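Local coordinates for protein sulfur oxygenase/reductase (Halothiobacillus neapolitanus, PDB 6QPA) that probably oxidises and reduces elemental sulfur as an iron-dependent sulfur oxygenase reductase, with a facial-triad iron site, in a 24-chain assembly, at residues Val121-Leu126 with Thr182-Lys187; Lys173-Gly178 with Thr251-His256; Ile257-Glu260 with His264-Gln267; Gln267-Val272 with Pro294-Phe299. All coordinates share one frame; numbering follows the deposited sequence.

Interaction 1 (Val121-Leu126 with Thr182-Lys187)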
loop_
_atom_site.group_PDB
_atom_site.type_symbol
_atom_site.label_atom_id
_atom_site.label_comp_id
_atom_site.label_asym_id
_atom_site.label_seq_id
_atom_site.Cartn_x
_atom_site.Cartn_y
_atom_site.Cartn_z
ATOM N N VAL A 121 -53.666 -34.448 -21.240
ATOM C CA VAL A 121 -52.771 -35.468 -20.715
ATOM C C VAL A 121 -53.106 -36.759 -21.452
ATOM O O VAL A 121 -54.080 -37.430 -21.134
ATOM C CB VAL A 121 -52.897 -35.616 -19.200
ATOM C CG1 VAL A 121 -51.931 -36.699 -18.696
ATOM C CG2 VAL A 121 -52.576 -34.286 -18.527
ATOM N N VAL A 122 -52.290 -37.090 -22.454
ATOM C CA VAL A 122 -52.515 -38.273 -23.285
ATOM C C VAL A 122 -52.284 -39.542 -22.479
ATOM O O VAL A 122 -53.053 -40.505 -22.562
ATOM C CB VAL A 122 -51.584 -38.233 -24.513
ATOM C CG1 VAL A 122 -51.675 -39.517 -25.283
ATOM C CG2 VAL A 122 -51.900 -37.021 -25.395
ATOM N N LYS A 123 -51.188 -39.577 -21.731
ATOM C CA LYS A 123 -50.857 -40.690 -20.871
ATOM C C LYS A 123 -49.854 -40.190 -19.841
ATOM O O LYS A 123 -49.102 -39.244 -20.098
ATOM C CB LYS A 123 -50.284 -41.860 -21.672
ATOM C CG LYS A 123 -50.529 -43.173 -20.994
ATOM C CD LYS A 123 -50.916 -44.268 -21.968
ATOM C CE LYS A 123 -51.255 -45.541 -21.192
ATOM N NZ LYS A 123 -50.154 -45.931 -20.252
ATOM N N SER A 124 -49.827 -40.840 -18.683
ATOM C CA SER A 124 -48.922 -40.390 -17.638
ATOM C C SER A 124 -48.577 -41.563 -16.739
ATOM O O SER A 124 -49.291 -42.571 -16.693
ATOM C CB SER A 124 -49.527 -39.266 -16.802
ATOM O OG SER A 124 -50.526 -39.792 -15.947
ATOM N N ASP A 125 -47.431 -41.435 -16.079
ATOM C CA ASP A 125 -47.025 -42.269 -14.954
ATOM C C ASP A 125 -46.280 -41.313 -14.020
ATOM O O ASP A 125 -45.043 -41.247 -14.016
ATOM C CB ASP A 125 -46.162 -43.453 -15.385
ATOM C CG ASP A 125 -45.806 -44.363 -14.221
ATOM O OD1 ASP A 125 -46.243 -44.100 -13.081
ATOM O OD2 ASP A 125 -45.049 -45.324 -14.439
ATOM N N LEU A 126 -47.052 -40.524 -13.275
ATOM C CA LEU A 126 -46.535 -39.465 -12.416
ATOM C C LEU A 126 -46.852 -39.803 -10.971
ATOM O O LEU A 126 -48.037 -39.893 -10.617
ATOM C CB LEU A 126 -47.157 -38.123 -12.751
ATOM C CG LEU A 126 -46.478 -37.159 -13.704
ATOM C CD1 LEU A 126 -47.215 -35.812 -13.627
ATOM C CD2 LEU A 126 -44.995 -37.008 -13.376
ATOM N N THR A 182 -41.268 -45.549 -25.285
ATOM C CA THR A 182 -39.972 -45.007 -24.877
ATOM C C THR A 182 -39.949 -44.707 -23.383
ATOM O O THR A 182 -39.011 -45.086 -22.667
ATOM C CB THR A 182 -39.670 -43.715 -25.650
ATOM O OG1 THR A 182 -39.686 -43.960 -27.055
ATOM C CG2 THR A 182 -38.268 -43.163 -25.259
ATOM N N LEU A 183 -40.982 -44.006 -22.901
ATOM C CA LEU A 183 -41.009 -43.523 -21.522
ATOM C C LEU A 183 -41.185 -44.663 -20.527
ATOM O O LEU A 183 -40.594 -44.648 -19.440
ATOM C CB LEU A 183 -42.123 -42.481 -21.375
ATOM C CG LEU A 183 -41.839 -41.174 -22.111
ATOM C CD1 LEU A 183 -43.090 -40.328 -22.306
ATOM C CD2 LEU A 183 -40.732 -40.387 -21.341
ATOM N N GLU A 184 -41.992 -45.661 -20.886
ATOM C CA GLU A 184 -42.150 -46.832 -20.036
ATOM C C GLU A 184 -40.845 -47.608 -19.915
ATOM O O GLU A 184 -40.535 -48.149 -18.847
ATOM C CB GLU A 184 -43.256 -47.721 -20.597
ATOM C CG GLU A 184 -44.624 -47.104 -20.400
ATOM C CD GLU A 184 -45.752 -47.947 -20.974
ATOM O OE1 GLU A 184 -45.482 -48.795 -21.848
ATOM O OE2 GLU A 184 -46.909 -47.759 -20.542
ATOM N N TRP A 185 -40.092 -47.715 -21.016
ATOM C CA TRP A 185 -38.785 -48.359 -20.948
ATOM C C TRP A 185 -37.873 -47.599 -19.996
ATOM O O TRP A 185 -37.215 -48.195 -19.134
ATOM C CB TRP A 185 -38.168 -48.437 -22.345
ATOM C CG TRP A 185 -36.957 -49.364 -22.511
ATOM C CD1 TRP A 185 -36.970 -50.617 -23.057
ATOM C CD2 TRP A 185 -35.579 -49.096 -22.178
ATOM N NE1 TRP A 185 -35.699 -51.146 -23.085
ATOM C CE2 TRP A 185 -34.824 -50.239 -22.555
ATOM C CE3 TRP A 185 -34.910 -48.005 -21.616
ATOM C CZ2 TRP A 185 -33.429 -50.330 -22.372
ATOM C CZ3 TRP A 185 -33.498 -48.096 -21.424
ATOM C CH2 TRP A 185 -32.785 -49.251 -21.823
ATOM N N MET A 186 -37.851 -46.271 -20.123
ATOM C CA MET A 186 -36.974 -45.455 -19.288
ATOM C C MET A 186 -37.336 -45.568 -17.816
ATOM O O MET A 186 -36.448 -45.718 -16.970
ATOM C CB MET A 186 -37.028 -44.000 -19.746
ATOM C CG MET A 186 -36.407 -43.800 -21.120
ATOM S SD MET A 186 -36.603 -42.147 -21.825
ATOM C CE MET A 186 -35.723 -41.191 -20.653
ATOM N N LYS A 187 -38.635 -45.530 -17.487
ATOM C CA LYS A 187 -39.005 -45.597 -16.077
ATOM C C LYS A 187 -38.667 -46.958 -15.499
ATOM O O LYS A 187 -38.344 -47.061 -14.318
ATOM C CB LYS A 187 -40.494 -45.273 -15.874
ATOM C CG LYS A 187 -40.906 -45.099 -14.399
ATOM C CD LYS A 187 -42.023 -44.064 -14.240
ATOM C CE LYS A 187 -42.504 -43.899 -12.784
ATOM N NZ LYS A 187 -43.004 -45.172 -12.199
#

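Interaction 2 (Lys173-Gly178 with Thr251-His256)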
loop_
_atom_site.group_PDB
_atom_site.type_symbol
_atom_site.label_atom_id
_atom_site.label_comp_id
_atom_site.label_asym_id
_atom_site.label_seq_id
_atom_site.Cartn_x
_atom_site.Cartn_y
_atom_site.Cartn_z
ATOM N N LYS A 173 -51.050 -40.418 -33.573
ATOM C CA LYS A 173 -51.297 -41.638 -32.818
ATOM C C LYS A 173 -50.041 -42.489 -32.718
ATOM O O LYS A 173 -49.763 -43.067 -31.661
ATOM C CB LYS A 173 -52.431 -42.435 -33.476
ATOM C CG LYS A 173 -52.758 -43.732 -32.757
ATOM C CD LYS A 173 -53.824 -44.552 -33.481
ATOM C CE LYS A 173 -54.117 -45.835 -32.711
ATOM N NZ LYS A 173 -55.163 -46.675 -33.355
ATOM N N ALA A 174 -49.296 -42.608 -33.819
ATOM C CA ALA A 174 -48.041 -43.354 -33.799
ATOM C C ALA A 174 -47.036 -42.718 -32.844
ATOM O O ALA A 174 -46.321 -43.427 -32.125
ATOM C CB ALA A 174 -47.462 -43.469 -35.217
ATOM N N PHE A 175 -46.951 -41.384 -32.839
ATOM C CA PHE A 175 -46.071 -40.701 -31.894
ATOM C C PHE A 175 -46.463 -41.023 -30.460
ATOM O O PHE A 175 -45.605 -41.321 -29.616
ATOM C CB PHE A 175 -46.107 -39.181 -32.107
ATOM C CG PHE A 175 -45.449 -38.407 -31.000
ATOM C CD1 PHE A 175 -44.079 -38.147 -31.033
ATOM C CD2 PHE A 175 -46.180 -37.992 -29.893
ATOM C CE1 PHE A 175 -43.450 -37.459 -29.986
ATOM C CE2 PHE A 175 -45.565 -37.309 -28.841
ATOM C CZ PHE A 175 -44.209 -37.032 -28.883
ATOM N N GLU A 176 -47.763 -40.941 -30.160
ATOM C CA GLU A 176 -48.218 -41.195 -28.799
ATOM C C GLU A 176 -47.825 -42.594 -28.348
ATOM O O GLU A 176 -47.309 -42.777 -27.237
ATOM C CB GLU A 176 -49.735 -40.995 -28.718
ATOM C CG GLU A 176 -50.131 -39.538 -28.892
ATOM C CD GLU A 176 -51.639 -39.290 -28.915
ATOM O OE1 GLU A 176 -52.403 -40.246 -28.664
ATOM O OE2 GLU A 176 -52.054 -38.128 -29.151
ATOM N N GLN A 177 -48.007 -43.587 -29.230
ATOM C CA GLN A 177 -47.632 -44.955 -28.896
ATOM C C GLN A 177 -46.121 -45.097 -28.750
ATOM O O GLN A 177 -45.647 -45.778 -27.837
ATOM C CB GLN A 177 -48.163 -45.922 -29.963
ATOM C CG GLN A 177 -49.672 -46.019 -29.965
ATOM C CD GLN A 177 -50.211 -46.840 -31.136
ATOM O OE1 GLN A 177 -49.871 -46.594 -32.298
ATOM N NE2 GLN A 177 -51.050 -47.819 -30.831
ATOM N N GLY A 178 -45.353 -44.488 -29.655
ATOM C CA GLY A 178 -43.903 -44.600 -29.574
ATOM C C GLY A 178 -43.323 -43.878 -28.371
ATOM O O GLY A 178 -42.400 -44.373 -27.726
ATOM N N THR A 251 -48.979 -30.450 -34.858
ATOM C CA THR A 251 -49.361 -30.669 -33.475
ATOM C C THR A 251 -48.154 -30.664 -32.562
ATOM O O THR A 251 -47.170 -31.382 -32.799
ATOM C CB THR A 251 -50.087 -32.002 -33.343
ATOM O OG1 THR A 251 -51.205 -32.027 -34.243
ATOM C CG2 THR A 251 -50.546 -32.202 -31.918
ATOM N N GLN A 252 -48.241 -29.877 -31.495
ATOM C CA GLN A 252 -47.180 -29.852 -30.500
ATOM C C GLN A 252 -47.476 -30.846 -29.396
ATOM O O GLN A 252 -48.586 -30.870 -28.853
ATOM C CB GLN A 252 -47.016 -28.462 -29.885
ATOM C CG GLN A 252 -45.995 -28.450 -28.762
ATOM C CD GLN A 252 -45.903 -27.099 -28.110
ATOM O OE1 GLN A 252 -46.895 -26.592 -27.605
ATOM N NE2 GLN A 252 -44.720 -26.497 -28.136
ATOM N N TYR A 253 -46.478 -31.651 -29.053
ATOM C CA TYR A 253 -46.508 -32.469 -27.851
ATOM C C TYR A 253 -45.385 -32.036 -26.930
ATOM O O TYR A 253 -44.246 -31.862 -27.382
ATOM C CB TYR A 253 -46.345 -33.956 -28.177
ATOM C CG TYR A 253 -47.558 -34.616 -28.818
ATOM C CD1 TYR A 253 -47.804 -34.501 -30.173
ATOM C CD2 TYR A 253 -48.430 -35.393 -28.059
ATOM C CE1 TYR A 253 -48.910 -35.126 -30.763
ATOM C CE2 TYR A 253 -49.538 -36.029 -28.635
ATOM C CZ TYR A 253 -49.774 -35.888 -29.983
ATOM O OH TYR A 253 -50.852 -36.535 -30.548
ATOM N N LEU A 254 -45.700 -31.878 -25.644
ATOM C CA LEU A 254 -44.699 -31.654 -24.610
ATOM C C LEU A 254 -44.539 -32.931 -23.809
ATOM O O LEU A 254 -45.512 -33.429 -23.234
ATOM C CB LEU A 254 -45.093 -30.513 -23.683
ATOM C CG LEU A 254 -45.193 -29.193 -24.420
ATOM C CD1 LEU A 254 -45.464 -28.061 -23.424
ATOM C CD2 LEU A 254 -43.889 -28.972 -25.165
ATOM N N VAL A 255 -43.316 -33.449 -23.762
ATOM C CA VAL A 255 -43.023 -34.656 -23.006
ATOM C C VAL A 255 -42.402 -34.233 -21.678
ATOM O O VAL A 255 -41.254 -33.782 -21.627
ATOM C CB VAL A 255 -42.114 -35.600 -23.803
ATOM C CG1 VAL A 255 -41.691 -36.790 -22.933
ATOM C CG2 VAL A 255 -42.847 -36.068 -25.076
ATOM N N HIS A 256 -43.156 -34.407 -20.596
ATOM C CA HIS A 256 -42.770 -33.959 -19.258
ATOM C C HIS A 256 -42.136 -35.140 -18.527
ATOM O O HIS A 256 -42.781 -36.177 -18.365
ATOM C CB HIS A 256 -44.016 -33.430 -18.544
ATOM C CG HIS A 256 -43.855 -33.161 -17.076
ATOM N ND1 HIS A 256 -44.080 -31.918 -16.527
ATOM C CD2 HIS A 256 -43.602 -33.988 -16.034
ATOM C CE1 HIS A 256 -43.927 -31.978 -15.218
ATOM N NE2 HIS A 256 -43.645 -33.226 -14.891
#

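Interaction 3 (Ile257-Glu260 with His264-Gln267)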
loop_
_atom_site.group_PDB
_atom_site.type_symbol
_atom_site.label_atom_id
_atom_site.label_comp_id
_atom_site.label_asym_id
_atom_site.label_seq_id
_atom_site.Cartn_x
_atom_site.Cartn_y
_atom_site.Cartn_z
ATOM N N ILE A 257 -40.861 -35.016 -18.155
ATOM C CA ILE A 257 -40.153 -36.096 -17.465
ATOM C C ILE A 257 -39.508 -35.554 -16.199
ATOM O O ILE A 257 -38.758 -34.571 -16.244
ATOM C CB ILE A 257 -39.083 -36.759 -18.348
ATOM C CG1 ILE A 257 -39.623 -37.007 -19.765
ATOM C CG2 ILE A 257 -38.638 -38.066 -17.700
ATOM C CD1 ILE A 257 -38.582 -37.506 -20.725
ATOM N N GLU A 258 -39.744 -36.236 -15.087
ATOM C CA GLU A 258 -39.173 -35.856 -13.810
ATOM C C GLU A 258 -38.025 -36.791 -13.473
ATOM O O GLU A 258 -38.081 -37.998 -13.747
ATOM C CB GLU A 258 -40.233 -35.867 -12.706
ATOM C CG GLU A 258 -41.420 -35.037 -13.114
ATOM C CD GLU A 258 -42.377 -34.675 -11.993
ATOM O OE1 GLU A 258 -43.218 -33.801 -12.257
ATOM O OE2 GLU A 258 -42.307 -35.234 -10.876
ATOM N N TRP A 259 -36.968 -36.204 -12.919
ATOM C CA TRP A 259 -35.728 -36.899 -12.625
ATOM C C TRP A 259 -35.240 -36.480 -11.249
ATOM O O TRP A 259 -35.537 -35.377 -10.774
ATOM C CB TRP A 259 -34.642 -36.577 -13.660
ATOM C CG TRP A 259 -34.967 -36.973 -15.063
ATOM C CD1 TRP A 259 -35.570 -36.203 -16.014
ATOM C CD2 TRP A 259 -34.686 -38.231 -15.688
ATOM N NE1 TRP A 259 -35.683 -36.898 -17.191
ATOM C CE2 TRP A 259 -35.148 -38.149 -17.021
ATOM C CE3 TRP A 259 -34.108 -39.424 -15.248
ATOM C CZ2 TRP A 259 -35.044 -39.224 -17.928
ATOM C CZ3 TRP A 259 -33.993 -40.496 -16.162
ATOM C CH2 TRP A 259 -34.454 -40.376 -17.484
ATOM N N GLU A 260 -34.423 -37.343 -10.644
ATOM C CA GLU A 260 -33.887 -37.051 -9.317
ATOM C C GLU A 260 -33.092 -35.750 -9.294
ATOM O O GLU A 260 -33.151 -35.004 -8.308
ATOM C CB GLU A 260 -33.011 -38.202 -8.833
ATOM C CG GLU A 260 -32.316 -37.902 -7.496
ATOM C CD GLU A 260 -31.638 -39.114 -6.883
ATOM O OE1 GLU A 260 -30.482 -38.975 -6.452
ATOM O OE2 GLU A 260 -32.268 -40.197 -6.796
ATOM N N HIS A 264 -28.990 -36.922 -13.361
ATOM C CA HIS A 264 -29.781 -38.089 -13.746
ATOM C C HIS A 264 -30.580 -37.815 -15.012
ATOM O O HIS A 264 -30.755 -38.712 -15.846
ATOM C CB HIS A 264 -30.714 -38.490 -12.610
ATOM C CG HIS A 264 -29.987 -39.012 -11.417
ATOM N ND1 HIS A 264 -29.653 -38.213 -10.348
ATOM C CD2 HIS A 264 -29.486 -40.239 -11.146
ATOM C CE1 HIS A 264 -28.993 -38.932 -9.456
ATOM N NE2 HIS A 264 -28.880 -40.164 -9.917
ATOM N N ALA A 265 -31.087 -36.582 -15.160
ATOM C CA ALA A 265 -31.838 -36.205 -16.360
ATOM C C ALA A 265 -30.950 -36.235 -17.601
ATOM O O ALA A 265 -31.358 -36.719 -18.669
ATOM C CB ALA A 265 -32.444 -34.804 -16.178
ATOM N N HIS A 266 -29.748 -35.666 -17.488
ATOM C CA HIS A 266 -28.843 -35.592 -18.629
ATOM C C HIS A 266 -28.423 -36.983 -19.073
ATOM O O HIS A 266 -28.562 -37.355 -20.251
ATOM C CB HIS A 266 -27.619 -34.746 -18.271
ATOM C CG HIS A 266 -26.640 -34.609 -19.392
ATOM N ND1 HIS A 266 -25.335 -35.058 -19.309
ATOM C CD2 HIS A 266 -26.783 -34.098 -20.638
ATOM C CE1 HIS A 266 -24.719 -34.809 -20.450
ATOM N NE2 HIS A 266 -25.574 -34.224 -21.272
ATOM N N GLN A 267 -27.923 -37.773 -18.128
ATOM C CA GLN A 267 -27.524 -39.136 -18.432
ATOM C C GLN A 267 -28.734 -39.975 -18.833
ATOM O O GLN A 267 -28.646 -40.834 -19.720
ATOM C CB GLN A 267 -26.815 -39.725 -17.206
ATOM C CG GLN A 267 -26.174 -41.087 -17.413
ATOM C CD GLN A 267 -24.974 -41.337 -16.487
ATOM O OE1 GLN A 267 -24.150 -42.209 -16.756
ATOM N NE2 GLN A 267 -24.888 -40.581 -15.389
#

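Interaction 4 (Gln267-Val272 with Pro294-Phe299)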
loop_
_atom_site.group_PDB
_atom_site.type_symbol
_atom_site.label_atom_id
_atom_site.label_comp_id
_atom_site.label_asym_id
_atom_site.label_seq_id
_atom_site.Cartn_x
_atom_site.Cartn_y
_atom_site.Cartn_z
ATOM N N GLN A 267 -27.923 -37.773 -18.128
ATOM C CA GLN A 267 -27.524 -39.136 -18.432
ATOM C C GLN A 267 -28.734 -39.975 -18.833
ATOM O O GLN A 267 -28.646 -40.834 -19.720
ATOM C CB GLN A 267 -26.815 -39.725 -17.206
ATOM C CG GLN A 267 -26.174 -41.087 -17.413
ATOM C CD GLN A 267 -24.974 -41.337 -16.487
ATOM O OE1 GLN A 267 -24.150 -42.209 -16.756
ATOM N NE2 GLN A 267 -24.888 -40.581 -15.389
ATOM N N GLY A 268 -29.883 -39.720 -18.210
ATOM C CA GLY A 268 -31.046 -40.538 -18.480
ATOM C C GLY A 268 -31.574 -40.338 -19.884
ATOM O O GLY A 268 -31.754 -41.304 -20.632
ATOM N N LEU A 269 -31.771 -39.076 -20.281
ATOM C CA LEU A 269 -32.250 -38.803 -21.636
ATOM C C LEU A 269 -31.291 -39.348 -22.685
ATOM O O LEU A 269 -31.733 -39.809 -23.740
ATOM C CB LEU A 269 -32.453 -37.293 -21.830
ATOM C CG LEU A 269 -33.669 -36.637 -21.158
ATOM C CD1 LEU A 269 -33.570 -35.122 -21.181
ATOM C CD2 LEU A 269 -34.932 -37.033 -21.881
ATOM N N GLY A 270 -29.985 -39.361 -22.388
ATOM C CA GLY A 270 -28.993 -39.855 -23.330
ATOM C C GLY A 270 -29.132 -41.332 -23.673
ATOM O O GLY A 270 -28.574 -41.777 -24.681
ATOM N N HIS A 271 -29.873 -42.101 -22.864
ATOM C CA HIS A 271 -30.052 -43.520 -23.149
ATOM C C HIS A 271 -30.766 -43.754 -24.477
ATOM O O HIS A 271 -30.584 -44.819 -25.072
ATOM C CB HIS A 271 -30.846 -44.216 -22.030
ATOM C CG HIS A 271 -30.020 -44.662 -20.857
ATOM N ND1 HIS A 271 -29.312 -43.791 -20.057
ATOM C CD2 HIS A 271 -29.817 -45.896 -20.335
ATOM C CE1 HIS A 271 -28.691 -44.470 -19.106
ATOM N NE2 HIS A 271 -28.980 -45.752 -19.252
ATOM N N VAL A 272 -31.563 -42.797 -24.973
ATOM C CA VAL A 272 -32.180 -43.015 -26.284
ATOM C C VAL A 272 -31.143 -43.030 -27.384
ATOM O O VAL A 272 -31.453 -43.408 -28.509
ATOM C CB VAL A 272 -33.274 -41.995 -26.665
ATOM C CG1 VAL A 272 -34.375 -41.974 -25.623
ATOM C CG2 VAL A 272 -32.695 -40.580 -26.906
ATOM N N PRO A 294 -36.525 -33.565 -31.178
ATOM C CA PRO A 294 -36.922 -33.058 -29.856
ATOM C C PRO A 294 -35.979 -31.985 -29.315
ATOM O O PRO A 294 -34.816 -31.952 -29.686
ATOM C CB PRO A 294 -36.870 -34.304 -28.967
ATOM C CG PRO A 294 -35.879 -35.197 -29.633
ATOM C CD PRO A 294 -35.903 -34.899 -31.104
ATOM N N TYR A 295 -36.508 -31.099 -28.471
ATOM C CA TYR A 295 -35.720 -30.100 -27.761
ATOM C C TYR A 295 -36.107 -30.168 -26.288
ATOM O O TYR A 295 -37.288 -30.048 -25.946
ATOM C CB TYR A 295 -35.969 -28.695 -28.324
ATOM C CG TYR A 295 -35.067 -27.613 -27.728
ATOM C CD1 TYR A 295 -33.746 -27.482 -28.134
ATOM C CD2 TYR A 295 -35.555 -26.711 -26.781
ATOM C CE1 TYR A 295 -32.921 -26.482 -27.608
ATOM C CE2 TYR A 295 -34.752 -25.716 -26.258
ATOM C CZ TYR A 295 -33.435 -25.608 -26.663
ATOM O OH TYR A 295 -32.653 -24.611 -26.134
ATOM N N TYR A 296 -35.126 -30.384 -25.419
ATOM C CA TYR A 296 -35.380 -30.608 -24.003
ATOM C C TYR A 296 -34.888 -29.415 -23.192
ATOM O O TYR A 296 -33.690 -29.116 -23.198
ATOM C CB TYR A 296 -34.697 -31.896 -23.549
ATOM C CG TYR A 296 -35.512 -33.127 -23.915
ATOM C CD1 TYR A 296 -36.536 -33.554 -23.096
ATOM C CD2 TYR A 296 -35.281 -33.829 -25.085
ATOM C CE1 TYR A 296 -37.295 -34.647 -23.386
ATOM C CE2 TYR A 296 -36.055 -34.945 -25.402
ATOM C CZ TYR A 296 -37.067 -35.340 -24.540
ATOM O OH TYR A 296 -37.877 -36.432 -24.794
ATOM N N MET A 297 -35.811 -28.739 -22.500
ATOM C CA MET A 297 -35.472 -27.698 -21.534
ATOM C C MET A 297 -35.497 -28.268 -20.116
ATOM O O MET A 297 -36.380 -29.055 -19.770
ATOM C CB MET A 297 -36.443 -26.514 -21.636
ATOM C CG MET A 297 -36.440 -25.831 -22.999
ATOM S SD MET A 297 -37.851 -24.728 -23.216
ATOM C CE MET A 297 -37.465 -23.468 -21.989
ATOM N N PHE A 298 -34.521 -27.866 -19.300
ATOM C CA PHE A 298 -34.429 -28.280 -17.904
ATOM C C PHE A 298 -35.051 -27.212 -17.004
ATOM O O PHE A 298 -34.803 -26.023 -17.192
ATOM C CB PHE A 298 -32.968 -28.494 -17.480
ATOM C CG PHE A 298 -32.364 -29.796 -17.945
ATOM C CD1 PHE A 298 -32.666 -30.317 -19.204
ATOM C CD2 PHE A 298 -31.471 -30.496 -17.119
ATOM C CE1 PHE A 298 -32.087 -31.512 -19.640
ATOM C CE2 PHE A 298 -30.895 -31.691 -17.538
ATOM C CZ PHE A 298 -31.196 -32.199 -18.811
ATOM N N PHE A 299 -35.833 -27.652 -16.015
ATOM C CA PHE A 299 -36.499 -26.773 -15.063
ATOM C C PHE A 299 -36.338 -27.257 -13.626
ATOM O O PHE A 299 -36.245 -28.459 -13.350
ATOM C CB PHE A 299 -37.998 -26.698 -15.296
ATOM C CG PHE A 299 -38.398 -26.111 -16.604
ATOM C CD1 PHE A 299 -38.479 -26.912 -17.735
ATOM C CD2 PHE A 299 -38.749 -24.775 -16.700
ATOM C CE1 PHE A 299 -38.891 -26.395 -18.942
ATOM C CE2 PHE A 299 -39.167 -24.240 -17.909
ATOM C CZ PHE A 299 -39.232 -25.059 -19.039
#

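Interaction 1 (Val121-Leu126 with Thr182-Lys187)
Two salt bridges, one close and one long, Asp125 to Lys187 and Lys123 to Glu184, join the end of a strand to the outer side of a helix. In each pair the two side chains meet at about a right angle. The lysine ammonium of Lys187 donates to the carboxylate of Asp125, NZ to OD2 at 3.0 Å, and does so from above the carboxylate plane, 43° out of it. Lys187 starts with CG opposite its backbone N (chi1 -171°) and then bends at chi2 and chi4, which lays its methylenes against the same oxygen, CD lying 3.3 Å from OD2 of Asp125. The second bridge is long, Lys123 NZ standing 3.7 Å from Glu184 OE2, with the glutamate chain stretched out from the helix to reach it. A methionine at Lys187 would be likely to leave the Asp125 carboxylate without its positive mate across this contact. Beneath this polar surface layer, Leu183 of the helix rests on Val255 and Ile257 of strand 251-259 and on Trp196 of strand 193-204. Strand 193-204 pairs through its backbone with strand 110-125, and the salt bridges tie helix 172-189, lying over these strands, to 110-125.

Interaction 2 (Lys173-Gly178 with Thr251-His256)
Helix 173-178 runs nearly parallel to strand 251-256, their axes at 8° and 11.1 Å apart at closest approach, with Glu176 level with Tyr253. Phe175 and Tyr253 fill the space between. The phenylalanine lays its CD2-CE2 side over one face of the tyrosine ring, CE2 coming 3.4 Å from CG of Tyr253, while the two planes are inclined at 43°. Val255 adds CG2 at the edge of the Phe175 ring. Tyr253 holds CG beside its backbone N (chi1 -73°), which sends the ring across to the helix. There its edge meets the carboxylate in a hydrogen bond from OH to OE2 of Glu176, modelled at 2.4 Å, a length so short that its exact value is doubtful. A leucine at Tyr253 would probably leave Glu176 OE2 without this hydroxyl and Phe175 without the ring face it covers. Val167 of strand 159-167 touches both rings, and Val122 of strand 110-125 touches Tyr253 and Glu176. A helix laid over an antiparallel sheet in this way fits the ferredoxin-like alpha-beta architecture of the dimeric alpha-beta barrel clan.

Interaction 3 (Ile257-Glu260 with His264-Gln267)
Trp259 and Ala265 make the apolar part of this contact, where a strand gives way to the following helix. The alanine sits over one face of the indole: its CA lies 3.5 Å from the centroid of the five-membered ring and 14° off the normal, a CH-pi contact, while its methyl comes 3.4 Å from CD1 of Trp259. The tryptophan keeps CG beside its backbone N (chi1 -61°), which brings the indole to the helix, and a chi2 near a right angle turns its face to it. A polar atom shares that face, since the carbonyl O of His264 stands 3.5 Å from Trp259 CE3, displaced toward the six-membered part of the ring.

The charged and polar side chains meet differently. Glu260 stretches beside the imidazole of His264, with OE1 3.4 Å from CE1 and the carboxylate turned 50° from the ring. This is a contact without a hydrogen bond. The main polar partners of both lie elsewhere: His264 ND1 bonds Ser261 OG, and Glu260 OE2 bonds Thr133 and Ser131 of a second subunit.

Chemically, then, the contact divides into an indole face covered by Ala265 and the His264 carbonyl, and a Glu260-His264 contact leading to the subunit interface. Dispersion and CH-pi attraction join strand to helix through the indole, whereas OE2 of the glutamate is bonded across the interface and the nearby OE1 may somewhat favour a positive charge on the histidine.

Interaction 4 (Gln267-Val272 with Pro294-Phe299)
Leu269 carries this contact by itself from the helical side, placing one methyl on Tyr296 and the other between Tyr296 and Phe298. CD2 lies over one face of the tyrosine ring, 3.9 Å from its centroid and 20° off the normal, in a CH-pi contact displaced toward the phenol end; its nearest ring atom is CE1 of Tyr296 at 3.7 Å. CD1 rests farther back on the same ring, 3.9 Å from Tyr296 CG, and also approaches CE1 of Phe298 at 4.2 Å. With CG of Leu269 beside its backbone N, chi1 -74° directs the branched end at the strand, where CD2 and CD1 both find the aromatic rings.

The next shell surrounds these three side chains. His54 touches all of them, and Val161 of strand 159-167 packs on both aromatic rings. On the helical side, His271 folds back to donate from ND1 to the carbonyl O of Gln267 at 3.0 Å. That oxygen lies in the plane of the imidazole, with an N-H...O angle of 155°, and the bond ties the chain together across the residues round Leu269. Gln267 itself bonds Glu304 and Ser156 of a second subunit.

Strand 290-305 lies between strands 42-53 and 159-167, antiparallel to both, and its two rings face the helical segment, while helix 276-287 flanks the leucine's segment through Leu278, which touches His271 and Val272.

Overall arrangement
All four contacts belong to one layer of helices over a shared antiparallel sheet. Interactions 1 and 2 lie 11 Å apart by their centres and both use helix 172-189; along the chain their segments alternate. Interactions 3 and 4 follow, centred 7 Å apart, and share helix 262-269 and Gln267. Strand 251-259 serves interactions 2 and 3 in succession. The two groups are joined where Met186 CE meets Trp259 CZ2 at 3.4 Å and where Thr182 packs on Val272. In interactions 3 and 4 the same segments that pack within the chain also touch a second subunit of the 24-chain assembly, away from the iron site of His88, His92 and Glu116.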